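Local coordinates for WZI (Escherichia coli, PDB 2YNK), which is an outer membrane beta-barrel lectin that binds carbohydrate and underpins the assembly of the group 1 capsule on the cell surface, at residues G158-G163 / H330-N335. Sequence-based numbering, arbitrary orientation.
Sequences GSLIRG and HDTRTN
Leu160 and Thr332 meet methyl to methyl, CD2 of the leucine lying 3.8 Å from CG2 of the threonine, with the two side chains running obliquely to one another. Thr332 brings this methyl to the leucine because its CG2 stands anti to the carbonyl carbon, while OG1 (chi1 61°) is turned to other partners, accepting from Gly367 N and bonding with Gly364 O. The second touch involves the imidazole of His330: Gly158 N approaches the ring edge near its plane, 3.6 Å from His330 CE1. Both ring nitrogens are engaged elsewhere, ND1 with Asp361 and NE2 with Glu328, and these bonds hold the ring in its rotation. Both touches across the interface are van der Waals, and the polar bonds shape each segment separately. In 158-163, Ser159 OG accepts from Ile161 N (3.1 Å) and Arg162 N (3.0 Å), an ST turn and ST motif that fold residues 159-162 round the serine hydroxyl, with Leu160 inside the turn. In 330-335, Asp331 OD1 takes Arg333 N at 3.0 Å in an Asx turn as the strand ends. Its OD2 receives NE and NH2 of Arg333 side-on, the salt-bridge distance from NH2 being 2.8 Å, so the Arg333 side chain folds back onto the carboxylate two residues before it. The contact is buried: the loop between strands 151-152 and 170-176 packs on strands 287-295 (Ile294 on Leu160), 306-317 (Leu309 on Leu160 and His330) and 322-331, far from 170-176 in the strand order, consistent with a loop folded into the barrel.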
loop_
_atom_site.group_PDB
_atom_site.type_symbol
_atom_site.label_atom_id
_atom_site.label_comp_id
_atom_site.label_asym_id
_atom_site.label_seq_id
_atom_site.Cartn_x
_atom_site.Cartn_y
_atom_site.Cartn_z
ATOM N N GLY A 158 -5.519 -4.535 -0.560
ATOM C CA GLY A 158 -4.298 -5.296 -0.353
ATOM C C GLY A 158 -3.434 -5.377 -1.597
ATOM O O GLY A 158 -3.898 -5.123 -2.713
ATOM N N SER A 159 -2.159 -5.675 -1.388
ATOM C CA SER A 159 -1.306 -6.218 -2.428
ATOM C C SER A 159 -1.078 -7.692 -2.129
ATOM O O SER A 159 -0.833 -8.061 -0.993
ATOM C CB SER A 159 0.039 -5.513 -2.456
ATOM O OG SER A 159 0.974 -6.294 -3.191
ATOM N N LEU A 160 -1.123 -8.530 -3.151
ATOM C CA LEU A 160 -0.891 -9.957 -2.966
ATOM C C LEU A 160 0.583 -10.298 -2.784
ATOM O O LEU A 160 0.909 -11.443 -2.434
ATOM C CB LEU A 160 -1.421 -10.756 -4.159
ATOM C CG LEU A 160 -2.911 -10.662 -4.485
ATOM C CD1 LEU A 160 -3.182 -11.404 -5.793
ATOM C CD2 LEU A 160 -3.774 -11.203 -3.357
ATOM N N ILE A 161 1.469 -9.326 -3.011
ATOM C CA ILE A 161 2.911 -9.592 -3.032
ATOM C C ILE A 161 3.730 -8.721 -2.088
ATOM O O ILE A 161 4.623 -9.223 -1.425
ATOM C CB ILE A 161 3.482 -9.457 -4.458
ATOM C CG1 ILE A 161 4.946 -9.919 -4.484
ATOM C CG2 ILE A 161 3.317 -8.028 -4.977
ATOM C CD1 ILE A 161 5.403 -10.470 -5.818
ATOM N N ARG A 162 3.457 -7.421 -2.057
ATOM C CA ARG A 162 4.099 -6.527 -1.108
ATOM C C ARG A 162 3.155 -5.407 -0.730
ATOM O O ARG A 162 2.963 -4.447 -1.485
ATOM C CB ARG A 162 5.413 -5.961 -1.646
ATOM C CG ARG A 162 6.610 -6.896 -1.477
ATOM C CD ARG A 162 7.025 -7.119 -0.021
ATOM N NE ARG A 162 7.428 -5.872 0.634
ATOM C CZ ARG A 162 6.678 -5.172 1.483
ATOM N NH1 ARG A 162 5.456 -5.581 1.848
ATOM N NH2 ARG A 162 7.157 -4.035 1.977
ATOM N N GLY A 163 2.571 -5.548 0.455
ATOM C CA GLY A 163 1.673 -4.563 0.992
ATOM C C GLY A 163 2.212 -3.882 2.232
ATOM O O GLY A 163 3.419 -3.716 2.410
ATOM N N HIS A 330 -10.657 -10.726 -3.462
ATOM C CA HIS A 330 -9.356 -11.385 -3.297
ATOM C C HIS A 330 -9.524 -12.861 -3.090
ATOM O O HIS A 330 -10.510 -13.302 -2.513
ATOM C CB HIS A 330 -8.634 -10.854 -2.067
ATOM C CG HIS A 330 -8.218 -9.407 -2.153
ATOM N ND1 HIS A 330 -7.318 -8.882 -1.315
ATOM C CD2 HIS A 330 -8.599 -8.376 -3.015
ATOM C CE1 HIS A 330 -7.138 -7.584 -1.607
ATOM N NE2 HIS A 330 -7.923 -7.279 -2.647
ATOM N N ASP A 331 -8.542 -13.640 -3.532
ATOM C CA ASP A 331 -8.467 -15.058 -3.176
ATOM C C ASP A 331 -7.011 -15.459 -2.963
ATOM O O ASP A 331 -6.236 -15.556 -3.915
ATOM C CB ASP A 331 -9.118 -15.934 -4.256
ATOM C CG ASP A 331 -9.251 -17.396 -3.827
ATOM O OD1 ASP A 331 -8.215 -18.001 -3.482
ATOM O OD2 ASP A 331 -10.382 -17.944 -3.844
ATOM N N THR A 332 -6.643 -15.694 -1.706
ATOM C CA THR A 332 -5.267 -16.049 -1.363
ATOM C C THR A 332 -5.100 -17.543 -1.051
ATOM O O THR A 332 -4.135 -17.952 -0.399
ATOM C CB THR A 332 -4.734 -15.174 -0.215
ATOM O OG1 THR A 332 -5.536 -15.377 0.954
ATOM C CG2 THR A 332 -4.769 -13.703 -0.626
ATOM N N ARG A 333 -6.030 -18.358 -1.532
ATOM C CA ARG A 333 -5.790 -19.792 -1.620
ATOM C C ARG A 333 -4.895 -20.066 -2.828
ATOM O O ARG A 333 -4.576 -19.153 -3.593
ATOM C CB ARG A 333 -7.110 -20.554 -1.769
ATOM C CG ARG A 333 -8.056 -20.394 -0.589
ATOM C CD ARG A 333 -9.378 -21.094 -0.837
ATOM N NE ARG A 333 -10.186 -20.376 -1.817
ATOM C CZ ARG A 333 -11.345 -20.814 -2.296
ATOM N NH1 ARG A 333 -11.855 -21.976 -1.893
ATOM N NH2 ARG A 333 -12.000 -20.083 -3.189
ATOM N N THR A 334 -4.488 -21.320 -2.996
ATOM C CA THR A 334 -3.758 -21.727 -4.191
ATOM C C THR A 334 -4.740 -22.240 -5.242
ATOM O O THR A 334 -5.425 -23.255 -5.039
ATOM C CB THR A 334 -2.687 -22.771 -3.871
ATOM O OG1 THR A 334 -1.557 -22.107 -3.293
ATOM C CG2 THR A 334 -2.247 -23.495 -5.138
ATOM N N ASN A 335 -4.805 -21.514 -6.358
ATOM C CA ASN A 335 -5.772 -21.773 -7.414
ATOM C C ASN A 335 -7.199 -21.891 -6.886
ATOM O O ASN A 335 -7.949 -22.762 -7.307
ATOM C CB ASN A 335 -5.389 -23.031 -8.192
ATOM C CG ASN A 335 -3.995 -22.953 -8.778
ATOM O OD1 ASN A 335 -3.543 -21.887 -9.206
ATOM N ND2 ASN A 335 -3.309 -24.090 -8.815
#